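Local coordinates for uncharacterized protein (Pyrococcus abyssi, PDB 5IFF) that acts as the restriction DNA glycosylase R.PabI, which assembles as a tetramer on double-stranded DNA and probably excises adenine bases from its recognition sequence, at residues K11-L16 against V181-V186; Y55-I60 against Y159-L164; Y103-G108 against Y154-Y159; V127-K132 against I143-K148. The protein carries 2 engineered substitutions. All coordinates share one frame; numbering follows the deposited sequence.

Contact 1: K11-L16 against V181-V186; sequences KIVVRL and VVKYEV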
loop_
_atom_site.group_PDB
_atom_site.type_symbol
_atom_site.label_atom_id
_atom_site.label_comp_id
_atom_site.label_asym_id
_atom_site.label_seq_id
_atom_site.Cartn_x
_atom_site.Cartn_y
_atom_site.Cartn_z
ATOM N N LYS A 11 35.504 -12.440 -10.043
ATOM C CA LYS A 11 35.020 -11.334 -9.201
ATOM C C LYS A 11 33.567 -11.532 -8.812
ATOM O O LYS A 11 32.799 -12.139 -9.553
ATOM C CB LYS A 11 35.110 -9.965 -9.926
ATOM C CG LYS A 11 36.469 -9.714 -10.553
ATOM C CD LYS A 11 36.512 -8.339 -11.213
ATOM C CE LYS A 11 37.888 -8.198 -11.965
ATOM N NZ LYS A 11 37.781 -7.183 -13.066
ATOM N N ILE A 12 33.190 -10.984 -7.670
ATOM C CA ILE A 12 31.765 -10.936 -7.332
ATOM C C ILE A 12 31.210 -9.694 -8.049
ATOM O O ILE A 12 31.783 -8.615 -7.936
ATOM C CB ILE A 12 31.527 -10.839 -5.824
ATOM C CG1 ILE A 12 32.100 -12.080 -5.107
ATOM C CG2 ILE A 12 30.025 -10.607 -5.503
ATOM C CD1 ILE A 12 31.762 -13.389 -5.805
ATOM N N VAL A 13 30.126 -9.863 -8.802
ATOM C CA VAL A 13 29.558 -8.746 -9.566
ATOM C C VAL A 13 28.100 -8.528 -9.139
ATOM O O VAL A 13 27.388 -9.507 -8.809
ATOM C CB VAL A 13 29.654 -9.042 -11.069
ATOM C CG1 VAL A 13 28.916 -7.961 -11.864
ATOM C CG2 VAL A 13 31.134 -9.137 -11.519
ATOM N N VAL A 14 27.674 -7.274 -9.029
ATOM C CA VAL A 14 26.259 -6.995 -8.729
ATOM C C VAL A 14 25.666 -6.136 -9.815
ATOM O O VAL A 14 26.288 -5.135 -10.247
ATOM C CB VAL A 14 26.090 -6.314 -7.382
ATOM C CG1 VAL A 14 24.585 -6.150 -7.044
ATOM C CG2 VAL A 14 26.702 -7.187 -6.307
ATOM N N ARG A 15 24.492 -6.519 -10.297
ATOM C CA ARG A 15 23.831 -5.653 -11.279
ATOM C C ARG A 15 22.691 -4.893 -10.571
ATOM O O ARG A 15 21.883 -5.489 -9.821
ATOM C CB ARG A 15 23.343 -6.470 -12.467
ATOM C CG ARG A 15 24.498 -7.017 -13.294
ATOM C CD ARG A 15 24.049 -7.777 -14.508
ATOM N NE ARG A 15 25.124 -7.973 -15.500
ATOM C CZ ARG A 15 26.132 -8.822 -15.362
ATOM N NH1 ARG A 15 26.227 -9.579 -14.274
ATOM N NH2 ARG A 15 27.045 -8.927 -16.319
ATOM N N LEU A 16 22.694 -3.572 -10.774
ATOM C CA LEU A 16 21.866 -2.634 -10.035
ATOM C C LEU A 16 21.066 -1.756 -10.961
ATOM O O LEU A 16 21.606 -1.219 -11.948
ATOM C CB LEU A 16 22.743 -1.755 -9.133
ATOM C CG LEU A 16 23.533 -2.503 -8.048
ATOM C CD1 LEU A 16 24.481 -1.549 -7.426
ATOM C CD2 LEU A 16 22.585 -3.015 -6.979
ATOM N N VAL A 181 20.163 -1.250 -16.189
ATOM C CA VAL A 181 20.863 -1.935 -15.139
ATOM C C VAL A 181 22.402 -1.811 -15.345
ATOM O O VAL A 181 22.879 -2.018 -16.454
ATOM C CB VAL A 181 20.423 -3.393 -15.130
ATOM C CG1 VAL A 181 21.362 -4.206 -14.334
ATOM C CG2 VAL A 181 18.944 -3.499 -14.608
ATOM N N VAL A 182 23.155 -1.423 -14.307
ATOM C CA VAL A 182 24.597 -1.260 -14.455
ATOM C C VAL A 182 25.307 -2.341 -13.675
ATOM O O VAL A 182 24.689 -3.036 -12.856
ATOM C CB VAL A 182 25.102 0.113 -13.979
ATOM C CG1 VAL A 182 24.471 1.228 -14.863
ATOM C CG2 VAL A 182 24.799 0.287 -12.481
ATOM N N LYS A 183 26.600 -2.478 -13.942
ATOM C CA LYS A 183 27.389 -3.584 -13.409
ATOM C C LYS A 183 28.475 -3.021 -12.483
ATOM O O LYS A 183 29.168 -2.053 -12.830
ATOM C CB LYS A 183 27.986 -4.391 -14.572
ATOM C CG LYS A 183 28.895 -5.512 -14.105
ATOM C CD LYS A 183 29.214 -6.528 -15.213
ATOM C CE LYS A 183 30.391 -6.113 -16.077
ATOM N NZ LYS A 183 30.887 -7.293 -16.857
ATOM N N TYR A 184 28.610 -3.618 -11.305
ATOM C CA TYR A 184 29.550 -3.166 -10.301
ATOM C C TYR A 184 30.375 -4.335 -9.756
ATOM O O TYR A 184 29.809 -5.295 -9.199
ATOM C CB TYR A 184 28.779 -2.490 -9.149
ATOM C CG TYR A 184 29.659 -2.110 -7.988
ATOM C CD1 TYR A 184 30.661 -1.160 -8.138
ATOM C CD2 TYR A 184 29.476 -2.689 -6.737
ATOM C CE1 TYR A 184 31.497 -0.824 -7.070
ATOM C CE2 TYR A 184 30.300 -2.345 -5.661
ATOM C CZ TYR A 184 31.288 -1.400 -5.829
ATOM O OH TYR A 184 32.103 -1.076 -4.753
ATOM N N GLU A 185 31.703 -4.231 -9.827
ATOM C CA GLU A 185 32.542 -5.301 -9.298
ATOM C C GLU A 185 32.716 -5.009 -7.824
ATOM O O GLU A 185 33.095 -3.899 -7.442
ATOM C CB GLU A 185 33.888 -5.371 -10.045
ATOM C CG GLU A 185 33.704 -5.515 -11.575
ATOM C CD GLU A 185 35.022 -5.528 -12.397
ATOM O OE1 GLU A 185 36.041 -5.007 -11.911
ATOM O OE2 GLU A 185 35.023 -6.082 -13.522
ATOM N N VAL A 186 32.398 -5.989 -6.985
ATOM C CA VAL A 186 32.401 -5.755 -5.545
ATOM C C VAL A 186 33.806 -5.995 -5.042
ATOM O O VAL A 186 34.298 -7.101 -5.158
ATOM C CB VAL A 186 31.412 -6.711 -4.798
ATOM C CG1 VAL A 186 31.446 -6.450 -3.243
ATOM C CG2 VAL A 186 29.988 -6.544 -5.358
HETATM O O HOH W 1 34.962 -9.549 -5.783
#
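Lys11 reaches Glu185 with its ammonium group: NZ lies 3.0 Å from both OE1 and OE2 of Glu185, a forked salt bridge made of two weak hydrogen bonds. The lysine's CD also rests against the carboxylate, 3.4 Å from Glu185 OE1. Were Glu185 an alanine, the charge on Lys11 would probably be left without its mate and the long chain set free to turn. Nearby, Val13 CG1 presses on Lys183 CG at 3.3 Å, tighter than usual for two carbons. Lys183 then runs alongside Arg15, its CD over one face of the guanidinium; the two like charges are probably eased by Glu8, which forms a salt bridge with Arg15. The strands themselves are neighbours in a small antiparallel sheet, with 11-17 between 4-8 and 181-186. Val14 with Tyr184 and Leu16 with Val182 are antiparallel hydrogen-bonded pairs, and Val186 N meets Ile12 O almost straight, at 176°. A water then links Ile12 N to Val186 O. On the other face, Val14 and Val186 keep CG1 anti to the backbone N (chi1 -175° and 179°), which turns their CG2 methyls together at 3.5 Å. Trp58 packs against Val14 there, and Met75 of helix 72-81 against Val186.

Contact 2: Y55-I60 against Y159-L164; sequences YIAWQI and YVCIPL. Engineered in segment 55-60: Ala57 (natural residue Glu).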
loop_
_atom_site.group_PDB
_atom_site.type_symbol
_atom_site.label_atom_id
_atom_site.label_comp_id
_atom_site.label_asym_id
_atom_site.label_seq_id
_atom_site.Cartn_x
_atom_site.Cartn_y
_atom_site.Cartn_z
ATOM N N TYR A 55 25.756 8.929 -6.532
ATOM C CA TYR A 55 25.991 7.584 -6.000
ATOM C C TYR A 55 24.775 6.722 -6.161
ATOM O O TYR A 55 23.629 7.209 -6.158
ATOM C CB TYR A 55 26.329 7.619 -4.502
ATOM C CG TYR A 55 27.571 8.417 -4.161
ATOM C CD1 TYR A 55 27.579 9.803 -4.273
ATOM C CD2 TYR A 55 28.720 7.771 -3.714
ATOM C CE1 TYR A 55 28.720 10.549 -3.957
ATOM C CE2 TYR A 55 29.860 8.511 -3.394
ATOM C CZ TYR A 55 29.846 9.881 -3.499
ATOM O OH TYR A 55 30.976 10.619 -3.190
ATOM N N ILE A 56 25.011 5.428 -6.189
ATOM C CA ILE A 56 23.873 4.523 -5.982
ATOM C C ILE A 56 23.820 4.205 -4.497
ATOM O O ILE A 56 24.783 3.628 -3.966
ATOM C CB ILE A 56 24.015 3.182 -6.749
ATOM C CG1 ILE A 56 24.033 3.407 -8.255
ATOM C CG2 ILE A 56 22.827 2.275 -6.389
ATOM C CD1 ILE A 56 24.585 2.216 -8.976
ATOM N N ALA A 57 22.735 4.605 -3.851
ATOM C CA ALA A 57 22.494 4.342 -2.447
ATOM C C ALA A 57 21.681 3.064 -2.296
ATOM O O ALA A 57 20.535 3.008 -2.721
ATOM C CB ALA A 57 21.747 5.528 -1.810
ATOM N N TRP A 58 22.265 2.073 -1.630
ATOM C CA TRP A 58 21.692 0.767 -1.539
ATOM C C TRP A 58 21.547 0.424 -0.061
ATOM O O TRP A 58 22.571 0.288 0.668
ATOM C CB TRP A 58 22.596 -0.219 -2.235
ATOM C CG TRP A 58 22.119 -1.675 -2.287
ATOM C CD1 TRP A 58 20.883 -2.195 -1.917
ATOM C CD2 TRP A 58 22.906 -2.805 -2.764
ATOM N NE1 TRP A 58 20.872 -3.559 -2.164
ATOM C CE2 TRP A 58 22.066 -3.945 -2.674
ATOM C CE3 TRP A 58 24.198 -2.926 -3.278
ATOM C CZ2 TRP A 58 22.527 -5.225 -3.058
ATOM C CZ3 TRP A 58 24.656 -4.212 -3.652
ATOM C CH2 TRP A 58 23.813 -5.338 -3.538
ATOM N N GLN A 59 20.307 0.324 0.372
ATOM C CA GLN A 59 20.003 -0.136 1.723
ATOM C C GLN A 59 20.076 -1.635 1.662
ATOM O O GLN A 59 19.099 -2.302 1.256
ATOM C CB GLN A 59 18.615 0.356 2.194
ATOM C CG GLN A 59 18.388 0.109 3.643
ATOM C CD GLN A 59 17.530 -1.113 3.859
ATOM O OE1 GLN A 59 16.365 -1.137 3.468
ATOM N NE2 GLN A 59 18.113 -2.155 4.454
ATOM N N ILE A 60 21.228 -2.161 2.058
ATOM C CA ILE A 60 21.574 -3.532 1.761
ATOM C C ILE A 60 21.227 -4.463 2.948
ATOM O O ILE A 60 21.210 -4.038 4.114
ATOM C CB ILE A 60 23.057 -3.645 1.395
ATOM C CG1 ILE A 60 23.377 -5.015 0.797
ATOM C CG2 ILE A 60 23.957 -3.334 2.625
ATOM C CD1 ILE A 60 24.827 -5.078 0.209
ATOM N N TYR A 159 23.809 1.046 4.732
ATOM C CA TYR A 159 23.722 1.531 3.358
ATOM C C TYR A 159 25.105 1.423 2.788
ATOM O O TYR A 159 26.099 1.668 3.509
ATOM C CB TYR A 159 23.316 3.016 3.258
ATOM C CG TYR A 159 21.855 3.285 3.495
ATOM C CD1 TYR A 159 21.343 3.286 4.784
ATOM C CD2 TYR A 159 20.995 3.562 2.431
ATOM C CE1 TYR A 159 19.994 3.528 5.011
ATOM C CE2 TYR A 159 19.659 3.812 2.646
ATOM C CZ TYR A 159 19.169 3.800 3.937
ATOM O OH TYR A 159 17.855 4.031 4.158
ATOM N N VAL A 160 25.200 1.090 1.510
ATOM C CA VAL A 160 26.475 1.358 0.800
ATOM C C VAL A 160 26.141 2.370 -0.307
ATOM O O VAL A 160 25.100 2.262 -0.967
ATOM C CB VAL A 160 27.121 0.074 0.226
ATOM C CG1 VAL A 160 26.128 -0.645 -0.645
ATOM C CG2 VAL A 160 28.385 0.401 -0.562
ATOM N N CYS A 161 26.985 3.379 -0.471
ATOM C CA CYS A 161 26.785 4.401 -1.491
ATOM C C CYS A 161 27.918 4.199 -2.501
ATOM O O CYS A 161 29.081 4.383 -2.151
ATOM C CB CYS A 161 26.866 5.810 -0.912
ATOM S SG CYS A 161 25.404 6.128 0.168
ATOM N N ILE A 162 27.548 3.823 -3.718
ATOM C CA ILE A 162 28.496 3.418 -4.754
ATOM C C ILE A 162 28.625 4.545 -5.774
ATOM O O ILE A 162 27.653 4.846 -6.429
ATOM C CB ILE A 162 28.024 2.173 -5.490
ATOM C CG1 ILE A 162 27.975 0.953 -4.500
ATOM C CG2 ILE A 162 29.066 1.824 -6.574
ATOM C CD1 ILE A 162 27.075 -0.207 -4.980
ATOM N N PRO A 163 29.822 5.131 -5.946
ATOM C CA PRO A 163 29.923 6.207 -6.975
ATOM C C PRO A 163 29.536 5.733 -8.382
ATOM O O PRO A 163 29.970 4.648 -8.814
ATOM C CB PRO A 163 31.401 6.609 -6.935
ATOM C CG PRO A 163 31.870 6.159 -5.502
ATOM C CD PRO A 163 31.096 4.901 -5.243
ATOM N N LEU A 164 28.739 6.520 -9.095
ATOM C CA LEU A 164 28.415 6.159 -10.465
ATOM C C LEU A 164 29.683 6.047 -11.330
ATOM O O LEU A 164 29.672 5.427 -12.391
ATOM C CB LEU A 164 27.483 7.180 -11.123
ATOM C CG LEU A 164 26.018 7.150 -10.627
ATOM C CD1 LEU A 164 25.252 8.112 -11.585
ATOM C CD2 LEU A 164 25.442 5.747 -10.640
#
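Gln59 lies over one face of the Tyr159 ring where strands 54-59 and 154-163 run antiparallel in the large antiparallel sheet. Its CB makes a CH-pi contact, 4.0 Å from the centroid of the Tyr159 ring and offset toward the rim above CE2. CG continues across to Tyr159 CZ at 3.8 Å. There the chain bends (chi2 -101°), carrying CD away from the ring to the sulfur of Met157, with the amide plane turned 69° from the ring. Gln59 and Ile60 are adenine-binding residues, although no adenine is bound to this chain in this complex. Ile56 with Ile162 and Trp58 with Val160 form the hydrogen-bonded pairs. Between them CB of Ala57, engineered in place of the natural Glu, lies 4.2 Å from Cys161 SG. Trp58 NE1 bonds to Glu71, while Tyr55 sets its CE2 3.7 Å from Pro163 CG. Past the proline, Leu164 crosses Ile56 at about a right angle, CD2 of Leu164 3.6 Å from CG1 of Ile56.

Contact 3: Y103-G108 against Y154-Y159; sequences YLEDKG and YQSMVY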
loop_
_atom_site.group_PDB
_atom_site.type_symbol
_atom_site.label_atom_id
_atom_site.label_comp_id
_atom_site.label_asym_id
_atom_site.label_seq_id
_atom_site.Cartn_x
_atom_site.Cartn_y
_atom_site.Cartn_z
ATOM N N TYR A 103 27.221 -0.661 20.475
ATOM C CA TYR A 103 26.576 -0.634 19.165
ATOM C C TYR A 103 25.988 0.719 18.860
ATOM O O TYR A 103 25.664 1.475 19.783
ATOM C CB TYR A 103 25.469 -1.700 19.101
ATOM C CG TYR A 103 26.011 -3.059 19.505
ATOM C CD1 TYR A 103 26.697 -3.847 18.591
ATOM C CD2 TYR A 103 25.870 -3.530 20.807
ATOM C CE1 TYR A 103 27.251 -5.108 18.981
ATOM C CE2 TYR A 103 26.372 -4.761 21.188
ATOM C CZ TYR A 103 27.061 -5.549 20.262
ATOM O OH TYR A 103 27.602 -6.765 20.625
ATOM N N LEU A 104 25.784 0.988 17.575
ATOM C CA LEU A 104 25.153 2.238 17.184
ATOM C C LEU A 104 23.773 2.389 17.843
ATOM O O LEU A 104 23.461 3.442 18.402
ATOM C CB LEU A 104 25.032 2.320 15.676
ATOM C CG LEU A 104 24.605 3.753 15.310
ATOM C CD1 LEU A 104 25.738 4.757 15.542
ATOM C CD2 LEU A 104 24.051 3.797 13.940
ATOM N N GLU A 105 22.963 1.324 17.821
ATOM C CA GLU A 105 21.650 1.348 18.501
ATOM C C GLU A 105 21.745 1.735 19.986
ATOM O O GLU A 105 20.835 2.383 20.493
ATOM C CB GLU A 105 20.932 -0.010 18.351
ATOM C CG GLU A 105 20.278 -0.159 16.959
ATOM C CD GLU A 105 19.385 -1.390 16.820
ATOM O OE1 GLU A 105 18.948 -1.936 17.872
ATOM O OE2 GLU A 105 19.150 -1.825 15.664
ATOM N N ASP A 106 22.847 1.405 20.668
ATOM C CA ASP A 106 23.015 1.819 22.067
ATOM C C ASP A 106 23.023 3.350 22.277
ATOM O O ASP A 106 22.690 3.834 23.366
ATOM C CB ASP A 106 24.295 1.264 22.666
ATOM C CG ASP A 106 24.344 -0.285 22.667
ATOM O OD1 ASP A 106 23.297 -0.942 22.484
ATOM O OD2 ASP A 106 25.456 -0.830 22.851
ATOM N N LYS A 107 23.413 4.092 21.248
ATOM C CA LYS A 107 23.546 5.533 21.332
ATOM C C LYS A 107 22.185 6.178 21.336
ATOM O O LYS A 107 21.929 7.111 22.089
ATOM C CB LYS A 107 24.373 6.069 20.168
ATOM C CG LYS A 107 25.843 5.862 20.343
ATOM C CD LYS A 107 26.614 6.264 19.105
ATOM C CE LYS A 107 27.136 7.685 19.235
ATOM N NZ LYS A 107 28.219 7.801 20.262
ATOM N N GLY A 108 21.311 5.668 20.493
ATOM C CA GLY A 108 19.941 6.140 20.451
ATOM C C GLY A 108 19.854 7.544 19.886
ATOM O O GLY A 108 20.742 7.995 19.165
ATOM N N TYR A 154 14.911 1.334 18.437
ATOM C CA TYR A 154 15.472 1.897 17.223
ATOM C C TYR A 154 15.798 0.762 16.255
ATOM O O TYR A 154 16.104 -0.359 16.668
ATOM C CB TYR A 154 16.728 2.718 17.526
ATOM C CG TYR A 154 16.605 3.625 18.728
ATOM C CD1 TYR A 154 15.902 4.826 18.648
ATOM C CD2 TYR A 154 17.188 3.282 19.950
ATOM C CE1 TYR A 154 15.787 5.671 19.749
ATOM C CE2 TYR A 154 17.074 4.125 21.064
ATOM C CZ TYR A 154 16.371 5.321 20.953
ATOM O OH TYR A 154 16.248 6.164 22.043
ATOM N N GLN A 155 15.689 1.039 14.968
ATOM C CA GLN A 155 16.084 0.064 13.980
ATOM C C GLN A 155 17.363 0.601 13.335
ATOM O O GLN A 155 17.398 1.767 12.965
ATOM C CB GLN A 155 14.983 -0.116 12.950
ATOM C CG GLN A 155 14.800 -1.506 12.433
ATOM C CD GLN A 155 13.465 -1.654 11.736
ATOM O OE1 GLN A 155 13.126 -0.871 10.845
ATOM N NE2 GLN A 155 12.688 -2.645 12.157
ATOM N N SER A 156 18.398 -0.216 13.189
ATOM C CA SER A 156 19.585 0.284 12.490
ATOM C C SER A 156 19.533 -0.151 11.041
ATOM O O SER A 156 19.129 -1.273 10.752
ATOM C CB SER A 156 20.880 -0.218 13.156
ATOM O OG SER A 156 20.725 -1.617 13.392
ATOM N N MET A 157 19.968 0.710 10.110
ATOM C CA MET A 157 19.982 0.302 8.702
ATOM C C MET A 157 21.360 0.550 8.130
ATOM O O MET A 157 21.963 1.564 8.426
ATOM C CB MET A 157 18.936 1.076 7.883
ATOM C CG MET A 157 17.442 0.765 8.342
ATOM S SD MET A 157 16.264 0.932 6.994
ATOM C CE MET A 157 16.448 2.672 6.625
ATOM N N VAL A 158 21.860 -0.376 7.316
ATOM C CA VAL A 158 23.168 -0.211 6.721
ATOM C C VAL A 158 23.007 0.106 5.231
ATOM O O VAL A 158 22.155 -0.500 4.556
ATOM C CB VAL A 158 24.046 -1.483 6.908
ATOM C CG1 VAL A 158 25.417 -1.328 6.121
ATOM C CG2 VAL A 158 24.299 -1.729 8.407
ATOM N N TYR A 159 23.809 1.046 4.732
ATOM C CA TYR A 159 23.722 1.531 3.358
ATOM C C TYR A 159 25.105 1.423 2.788
ATOM O O TYR A 159 26.099 1.668 3.509
ATOM C CB TYR A 159 23.316 3.016 3.258
ATOM C CG TYR A 159 21.855 3.285 3.495
ATOM C CD1 TYR A 159 21.343 3.286 4.784
ATOM C CD2 TYR A 159 20.995 3.562 2.431
ATOM C CE1 TYR A 159 19.994 3.528 5.011
ATOM C CE2 TYR A 159 19.659 3.812 2.646
ATOM C CZ TYR A 159 19.169 3.800 3.937
ATOM O OH TYR A 159 17.855 4.031 4.158
#
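Glu105, on a short, loosely bonded helix around residues 104-107, comes no nearer to segment 154-159 than 6.3 Å between its CA and that of Tyr154, and no backbone-to-backbone hydrogen bond joins the two segments. The glutamate side chain bridges the gap. Extended beyond CG, it delivers OE2 to Ser156, whose OG donates to it at 2.8 Å from the anti side of the carboxylate, 23° out of its plane. Ser156 holds OG between its own backbone N and carbonyl carbon (chi1 47°), which brings hydroxyl and N-H to the same oxygen; the bond from Ser156 N to Glu105 OE2 is weak, at 3.0 Å. With an alanine in place of Glu105, both donors of Ser156 would probably lose this acceptor and the turn would lose its polar tie to the strand. Strand 154-163 belongs to the large antiparallel sheet and carries Val158 of the adenine site. The turn ends at Gly108, whose positive phi of 70° suits a glycine. Its CA lies over one face of the Tyr154 ring in a CH-pi contact, 3.9 Å from the centroid, although that tyrosine is poorly ordered. At the start of the turn, Tyr103 N donates to Asp106 OD2 from above the carboxylate plane. At the subunit interface, Lys107 forms a salt bridge with Glu116 of the second subunit, and Leu104 packs on that subunit's Ile123.

Contact 4: V127-K132 against I143-K148; sequences VYPVAK and IVLKHK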
loop_
_atom_site.group_PDB
_atom_site.type_symbol
_atom_site.label_atom_id
_atom_site.label_comp_id
_atom_site.label_asym_id
_atom_site.label_seq_id
_atom_site.Cartn_x
_atom_site.Cartn_y
_atom_site.Cartn_z
ATOM N N VAL A 127 18.651 14.641 17.677
ATOM C CA VAL A 127 20.007 14.362 17.214
ATOM C C VAL A 127 20.175 12.851 17.006
ATOM O O VAL A 127 20.059 12.082 17.961
ATOM C CB VAL A 127 21.092 14.882 18.211
ATOM C CG1 VAL A 127 22.465 14.841 17.578
ATOM C CG2 VAL A 127 20.775 16.314 18.690
ATOM N N TYR A 128 20.386 12.459 15.752
ATOM C CA TYR A 128 20.499 11.054 15.343
ATOM C C TYR A 128 21.954 10.681 15.045
ATOM O O TYR A 128 22.617 11.362 14.259
ATOM C CB TYR A 128 19.682 10.785 14.088
ATOM C CG TYR A 128 18.193 10.862 14.242
ATOM C CD1 TYR A 128 17.547 12.090 14.426
ATOM C CD2 TYR A 128 17.417 9.712 14.171
ATOM C CE1 TYR A 128 16.172 12.154 14.563
ATOM C CE2 TYR A 128 16.042 9.772 14.302
ATOM C CZ TYR A 128 15.428 11.000 14.493
ATOM O OH TYR A 128 14.064 11.050 14.616
ATOM N N PRO A 129 22.447 9.581 15.640
ATOM C CA PRO A 129 23.841 9.200 15.390
ATOM C C PRO A 129 23.972 8.496 14.034
ATOM O O PRO A 129 23.106 7.688 13.663
ATOM C CB PRO A 129 24.153 8.244 16.551
ATOM C CG PRO A 129 22.849 7.499 16.709
ATOM C CD PRO A 129 21.741 8.554 16.420
ATOM N N VAL A 130 25.035 8.812 13.301
ATOM C CA VAL A 130 25.342 8.168 12.040
ATOM C C VAL A 130 26.776 7.629 12.060
ATOM O O VAL A 130 27.699 8.343 12.433
ATOM C CB VAL A 130 25.168 9.164 10.892
ATOM C CG1 VAL A 130 25.590 8.578 9.561
ATOM C CG2 VAL A 130 23.697 9.642 10.827
ATOM N N ALA A 131 26.959 6.361 11.694
ATOM C CA ALA A 131 28.328 5.827 11.568
ATOM C C ALA A 131 28.662 5.793 10.095
ATOM O O ALA A 131 27.843 5.352 9.284
ATOM C CB ALA A 131 28.445 4.407 12.186
ATOM N N LYS A 132 29.866 6.205 9.719
ATOM C CA LYS A 132 30.159 6.242 8.290
ATOM C C LYS A 132 31.653 5.938 8.019
ATOM O O LYS A 132 32.514 6.376 8.763
ATOM C CB LYS A 132 29.743 7.619 7.724
ATOM C CG LYS A 132 29.953 7.823 6.239
ATOM C CD LYS A 132 29.621 9.292 5.816
ATOM C CE LYS A 132 30.450 9.713 4.609
ATOM N NZ LYS A 132 30.024 10.967 3.888
ATOM N N ILE A 143 25.726 3.761 8.567
ATOM C CA ILE A 143 24.735 3.120 9.434
ATOM C C ILE A 143 23.895 4.203 10.084
ATOM O O ILE A 143 24.413 5.168 10.635
ATOM C CB ILE A 143 25.377 2.241 10.519
ATOM C CG1 ILE A 143 26.564 1.459 9.919
ATOM C CG2 ILE A 143 24.313 1.280 11.173
ATOM C CD1 ILE A 143 27.599 1.028 10.937
ATOM N N VAL A 144 22.591 4.099 9.944
ATOM C CA VAL A 144 21.737 5.159 10.490
ATOM C C VAL A 144 20.657 4.492 11.338
ATOM O O VAL A 144 20.505 3.260 11.295
ATOM C CB VAL A 144 21.091 5.981 9.385
ATOM C CG1 VAL A 144 22.167 6.731 8.586
ATOM C CG2 VAL A 144 20.327 5.044 8.465
ATOM N N LEU A 145 19.941 5.298 12.103
ATOM C CA LEU A 145 18.870 4.800 12.958
ATOM C C LEU A 145 17.526 5.308 12.467
ATOM O O LEU A 145 17.433 6.410 11.897
ATOM C CB LEU A 145 19.070 5.231 14.408
ATOM C CG LEU A 145 20.345 4.707 15.076
ATOM C CD1 LEU A 145 20.271 5.107 16.559
ATOM C CD2 LEU A 145 20.564 3.198 14.896
ATOM N N LYS A 146 16.501 4.486 12.691
ATOM C CA LYS A 146 15.098 4.860 12.473
ATOM C C LYS A 146 14.274 4.415 13.687
ATOM O O LYS A 146 14.579 3.400 14.312
ATOM C CB LYS A 146 14.560 4.231 11.182
ATOM C CG LYS A 146 13.207 4.786 10.733
ATOM C CD LYS A 146 13.203 5.062 9.211
ATOM C CE LYS A 146 12.059 5.981 8.795
ATOM N NZ LYS A 146 12.187 6.356 7.361
ATOM N N HIS A 147 13.253 5.185 14.055
ATOM C CA HIS A 147 12.379 4.728 15.127
ATOM C C HIS A 147 11.687 3.470 14.661
ATOM O O HIS A 147 11.393 3.335 13.469
ATOM C CB HIS A 147 11.367 5.798 15.524
ATOM C CG HIS A 147 11.898 6.755 16.537
ATOM N ND1 HIS A 147 12.088 8.098 16.273
ATOM C CD2 HIS A 147 12.307 6.562 17.813
ATOM C CE1 HIS A 147 12.575 8.690 17.348
ATOM N NE2 HIS A 147 12.719 7.779 18.298
ATOM N N LYS A 148 11.471 2.529 15.577
ATOM C CA LYS A 148 10.784 1.310 15.188
ATOM C C LYS A 148 9.323 1.650 14.928
ATOM O O LYS A 148 8.773 2.546 15.560
ATOM C CB LYS A 148 10.913 0.230 16.245
ATOM C CG LYS A 148 12.308 -0.290 16.441
ATOM C CD LYS A 148 12.306 -1.350 17.517
ATOM C CE LYS A 148 11.753 -2.663 16.998
ATOM N NZ LYS A 148 12.647 -3.306 15.984
HETATM O O HOH W 2 20.562 7.923 12.509
#
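Pro129 and Leu145 meet at about a right angle, with CG of the proline ring 3.5 Å from Leu145 CD1. Close by, with CG1 anti to its carbonyl carbon (chi1 -41°) and chi2 extended at 156°, Ile143 carries CD1 to 3.7 Å from Ala131 CB. Leu104 of the short helix packs on Pro129, Ile143 and Leu145, and Ile143 also touches Val158 of the adenine site. Val130 and Val144 run alongside each other, Val130 CG2 4.0 Å from Val144 CG1. Pro129 to Ala131 and Ile143 to Leu145 belong to the beta hairpin of strands 121-134 and 140-147. Its pairing here rests on Ala131 and Ile143, an antiparallel hydrogen-bonded pair: Ala131 N to Ile143 O spans 3.0 Å and Ile143 N to Ala131 O 2.7 Å. Toward Tyr128 the strands spread apart, and a water takes over the link, accepting from Leu145 N at 2.7 Å and donating to Pro129 O. Farther out, Tyr128 OH lies 3.9 Å from His147 CE1, without a hydrogen bond. The Tyr128 ring also meets Tyr128 of the second subunit, and residues 128 and 130-132 pair antiparallel with a strand of that chain, so the sheet continues across the interface.

How the contacts relate
From the N terminus, strand 11-17 waits until 181-186 for its partner, so contact 1 closes the longest loop and encloses the other three. Within it, contact 2 joins strand 54-59 to the end of strand 154-163; contact 3 nests inside that, tying the turn at 103-108 to the start of the same strand, and the contact 4 hairpin is innermost. Contacts 2 and 3 share Tyr159. Leu16 and Tyr184 bring the small sheet of contact 1 onto Ile162 of contact 2, and Val182 packs on Ile56. At the other end, probable backbone bonds from Gln155 and Met157 to Lys146 and Val144 join contacts 3 and 4, both of which touch the second subunit.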